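Local atomic coordinates of LacI family transcription regulator (Bifidobacterium animalis subsp. lactis, PDB entry 4O5A), a protein that probably binds operator DNA and a small effector molecule, regulating transcription in the manner of LacI family repressors. Residues A[180-185]-A[282-287]; A[253-256]-A[260-263]. One frame throughout, in Å; residues are numbered along the deposited sequence.

Contact 1 (A[180-185]-A[282-287]); sequences GTMIRH and ISWGDS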
# COMPACT_ATOMS: atom_id res chain seq x y z
N GLY A 180 20.83 -12.11 9.80
CA GLY A 180 21.21 -13.33 10.48
C GLY A 180 20.06 -14.31 10.65
O GLY A 180 20.22 -15.51 10.43
N THR A 181 18.89 -13.79 11.01
CA THR A 181 17.74 -14.65 11.23
C THR A 181 17.37 -15.38 9.93
O THR A 181 17.08 -16.58 9.95
CB THR A 181 16.54 -13.86 11.76
OG1 THR A 181 16.88 -13.30 13.04
CG2 THR A 181 15.34 -14.76 11.92
N MSE A 182 17.38 -14.66 8.81
CA MSE A 182 17.03 -15.24 7.52
C MSE A 182 18.08 -16.24 7.06
O MSE A 182 17.76 -17.34 6.60
CB MSE A 182 16.86 -14.15 6.47
CG MSE A 182 15.57 -13.37 6.66
SE MSE A 182 15.37 -12.07 5.24
CE MSE A 182 16.66 -10.79 5.83
N ILE A 183 19.35 -15.88 7.21
CA ILE A 183 20.41 -16.76 6.74
C ILE A 183 20.47 -18.02 7.59
O ILE A 183 20.69 -19.11 7.07
CB ILE A 183 21.77 -16.03 6.72
CG1 ILE A 183 21.71 -14.87 5.74
CG2 ILE A 183 22.90 -16.99 6.36
CD1 ILE A 183 22.83 -13.87 5.93
N ARG A 184 20.29 -17.89 8.90
CA ARG A 184 20.32 -19.09 9.75
C ARG A 184 19.18 -20.05 9.40
O ARG A 184 19.35 -21.26 9.48
CB ARG A 184 20.29 -18.72 11.24
CG ARG A 184 21.56 -18.07 11.75
CD ARG A 184 21.56 -18.01 13.28
NE ARG A 184 20.49 -17.13 13.76
CZ ARG A 184 20.60 -15.80 13.86
NH1 ARG A 184 21.75 -15.22 13.53
NH2 ARG A 184 19.58 -15.07 14.28
N HIS A 185 18.02 -19.51 9.01
CA HIS A 185 16.87 -20.31 8.60
C HIS A 185 17.25 -21.11 7.35
O HIS A 185 16.95 -22.31 7.26
CB HIS A 185 15.68 -19.37 8.32
CG HIS A 185 14.44 -20.06 7.80
ND1 HIS A 185 13.66 -20.89 8.59
CD2 HIS A 185 13.82 -19.98 6.61
CE1 HIS A 185 12.63 -21.32 7.87
NE2 HIS A 185 12.69 -20.77 6.67
N ILE A 282 12.45 -16.18 0.17
CA ILE A 282 12.09 -15.37 1.34
C ILE A 282 11.86 -13.92 0.89
O ILE A 282 12.61 -13.39 0.06
CB ILE A 282 13.21 -15.41 2.40
CG1 ILE A 282 13.36 -16.82 2.94
CG2 ILE A 282 12.90 -14.45 3.56
CD1 ILE A 282 14.54 -16.98 3.89
N SER A 283 10.82 -13.30 1.43
CA SER A 283 10.55 -11.88 1.23
C SER A 283 11.02 -11.11 2.44
O SER A 283 10.66 -11.46 3.56
CB SER A 283 9.05 -11.64 1.10
OG SER A 283 8.77 -10.25 1.01
N TRP A 284 11.80 -10.05 2.22
CA TRP A 284 12.19 -9.14 3.29
C TRP A 284 11.07 -8.11 3.34
O TRP A 284 11.01 -7.21 2.50
CB TRP A 284 13.51 -8.44 2.96
CG TRP A 284 14.27 -7.93 4.15
CD1 TRP A 284 13.75 -7.47 5.31
CD2 TRP A 284 15.70 -7.84 4.28
NE1 TRP A 284 14.77 -7.09 6.17
CE2 TRP A 284 15.96 -7.32 5.56
CE3 TRP A 284 16.76 -8.17 3.44
CZ2 TRP A 284 17.27 -7.11 6.02
CZ3 TRP A 284 18.06 -7.96 3.90
CH2 TRP A 284 18.30 -7.44 5.17
N GLY A 285 10.18 -8.24 4.31
CA GLY A 285 8.98 -7.42 4.35
C GLY A 285 7.78 -8.32 4.13
O GLY A 285 7.83 -9.23 3.30
N ASP A 286 6.71 -8.11 4.88
CA ASP A 286 5.56 -9.01 4.76
C ASP A 286 4.30 -8.24 4.40
O ASP A 286 4.18 -7.05 4.66
CB ASP A 286 5.37 -9.79 6.07
CG ASP A 286 4.47 -11.01 5.89
OD1 ASP A 286 4.37 -11.53 4.75
OD2 ASP A 286 3.86 -11.45 6.88
N SER A 287 3.35 -8.94 3.78
CA SER A 287 2.07 -8.34 3.46
C SER A 287 1.14 -9.48 3.10
O SER A 287 1.58 -10.61 3.02
CB SER A 287 2.17 -7.37 2.28
OG SER A 287 2.36 -8.07 1.07

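Contact 2 (A[253-256]-A[260-263]); sequences IIYD and MALA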
# COMPACT_ATOMS: atom_id res chain seq x y z
N ILE A 253 16.69 -17.75 -2.72
CA ILE A 253 16.80 -16.34 -3.07
C ILE A 253 16.01 -15.52 -2.07
O ILE A 253 14.85 -15.83 -1.76
CB ILE A 253 16.31 -16.06 -4.51
CG1 ILE A 253 17.15 -16.86 -5.49
CG2 ILE A 253 16.45 -14.56 -4.85
CD1 ILE A 253 16.58 -16.87 -6.92
N ILE A 254 16.66 -14.49 -1.52
CA ILE A 254 16.00 -13.54 -0.64
C ILE A 254 15.74 -12.23 -1.41
O ILE A 254 16.66 -11.66 -2.00
CB ILE A 254 16.88 -13.25 0.59
CG1 ILE A 254 17.09 -14.55 1.38
CG2 ILE A 254 16.23 -12.20 1.46
CD1 ILE A 254 17.96 -14.39 2.61
N TYR A 255 14.50 -11.77 -1.41
CA TYR A 255 14.14 -10.55 -2.11
C TYR A 255 13.89 -9.39 -1.16
O TYR A 255 13.26 -9.57 -0.12
CB TYR A 255 12.85 -10.77 -2.90
CG TYR A 255 13.00 -11.79 -3.99
CD1 TYR A 255 13.24 -11.41 -5.30
CD2 TYR A 255 12.90 -13.15 -3.71
CE1 TYR A 255 13.38 -12.36 -6.32
CE2 TYR A 255 13.03 -14.11 -4.71
CZ TYR A 255 13.27 -13.71 -6.00
OH TYR A 255 13.42 -14.67 -6.97
N ASP A 256 14.33 -8.19 -1.55
CA ASP A 256 14.18 -7.02 -0.69
C ASP A 256 12.74 -6.49 -0.59
O ASP A 256 12.46 -5.63 0.23
CB ASP A 256 15.13 -5.89 -1.13
CG ASP A 256 16.50 -5.97 -0.44
OD1 ASP A 256 16.86 -7.07 0.04
OD2 ASP A 256 17.20 -4.94 -0.40
N MSE A 260 8.70 -8.37 -5.58
CA MSE A 260 9.74 -9.08 -6.33
C MSE A 260 9.83 -10.56 -5.95
O MSE A 260 10.14 -11.40 -6.81
CB MSE A 260 11.11 -8.40 -6.18
CG MSE A 260 11.12 -6.99 -6.78
SE MSE A 260 12.91 -6.31 -7.07
CE MSE A 260 13.54 -6.29 -5.25
N ALA A 261 9.56 -10.89 -4.69
CA ALA A 261 9.52 -12.29 -4.27
C ALA A 261 8.42 -13.03 -5.03
O ALA A 261 8.62 -14.14 -5.53
CB ALA A 261 9.34 -12.43 -2.74
N LEU A 262 7.26 -12.39 -5.14
CA LEU A 262 6.17 -12.98 -5.91
C LEU A 262 6.54 -13.11 -7.39
O LEU A 262 6.32 -14.16 -8.01
CB LEU A 262 4.89 -12.14 -5.75
CG LEU A 262 3.70 -12.66 -6.58
CD1 LEU A 262 3.31 -14.03 -6.07
CD2 LEU A 262 2.54 -11.69 -6.42
N ALA A 263 7.11 -12.06 -7.97
CA ALA A 263 7.50 -12.08 -9.39
C ALA A 263 8.53 -13.18 -9.64
O ALA A 263 8.48 -13.88 -10.66
CB ALA A 263 8.06 -10.71 -9.81

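Contact 1 (A[180-185]-A[282-287])
Helix segment 180-185 runs almost exactly antiparallel to strand 282-284 (178°), their axes 10.8 Å apart, with the CA atoms of M182 and I282 the nearest pair between them. This is the helix-on-sheet layer of an alpha/beta periplasmic-binding-protein-like domain, and everything that meets across it is apolar or aromatic. The selenomethionine M182 carries most of the side-chain contacts, touching both I282 and W284. Its chain leaves the helix extended and bends at chi3 (-75°), which turns CE over the W284 indole. CE stands 3.4 Å from the centroid of the six-membered ring and only 7° off its normal, a CH-pi contact made squarely over the face. SE lies above the same indole, a longer 4.6 Å from the centroid of its five-membered ring, adding a Met-aromatic contact, and rests on I282 CG2 at 3.8 Å. W284 also has a cation-pi partner in R209, and F213 of helix 206-219 touches it. One turn on from M182, H185 presents the edge of its imidazole to the same isoleucine's other branch, CD2 lying 4.1 Å from I282 CD1, while its NE2 is hydrogen-bonded to T340 OG1. Just past the strand, G285 O accepts a 2.7 Å hydrogen bond from S283 OG, which lies in the carbonyl plane.

Contact 2 (A[253-256]-A[260-263])
The carboxylate oxygen OD2 of D256, a residue whose CB lies near the CE of M260, is gripped by a salt bridge from R196 NH2 and a hydrogen bond from the backbone N of G199, with R209 NH1 a weak, long third partner. These bonds anchor the loop at the end of strand 252-255, and the selenomethionine methyl closes in from the helix, CE lying 4.2 Å from D256 N. The main work is done by Y255. With its CG anti to the carbonyl carbon (chi1 -64°), the side chain lies against the first turn of helix 258-271 and offers that backbone the face of its ring. A261 CA sits over this face 3.7 Å from the centroid and 22° off the normal, a CH-pi contact. M260 O lies above the same face toward the rim, 3.4 Å from CE1 of Y255. The flanking side chains join in: M260 CB comes within 3.8 Å of Y255 CD1, and A261 CB is equally near Y255 CD2. I253 CG2 lies 3.4 Å above the plane on the opposite face, so the phenol ring is sandwiched between its own strand and the helix. At the far end, Y255 OH is hydrogen-bonded to T240 OG1, which helps to fix the ring's long axis. Without the ring, as with an alanine here, T240 is likely to lose its phenol partner, and a gap would probably open between the helix backbone and I253. Further along the helix, L262 and A263 meet A292 of the second subunit. Strand 252-255, a short connection and helix 258-271 leading on to the neighbouring parallel strand 280-284 make up a beta-alpha-beta crossover of the Rossmann-like LacI/periplasmic-binding-protein fold.

Both contacts are buried and belong to the same domain, packing helices against neighbouring strands of one sheet: 280-284 in contact 1 and 252-255 in contact 2. The two strands are joined directly by backbone hydrogen bonds, W284 N to Y255 O (2.8 Å) and I282 O to Y255 N (2.9 Å). Contact 2 is sequence-local, nested inside the long loop that contact 1 closes. Their chemistry differs: a selenomethionine methyl lies over the face of an indole in contact 1, whereas in contact 2 a tyrosine face meets helix backbone. M182 SE also reaches I254 CG2, so the same residue of helix 175-188 touches both strands. Contact 2's helix, in turn, reaches the second subunit, which touches neither segment of contact 1.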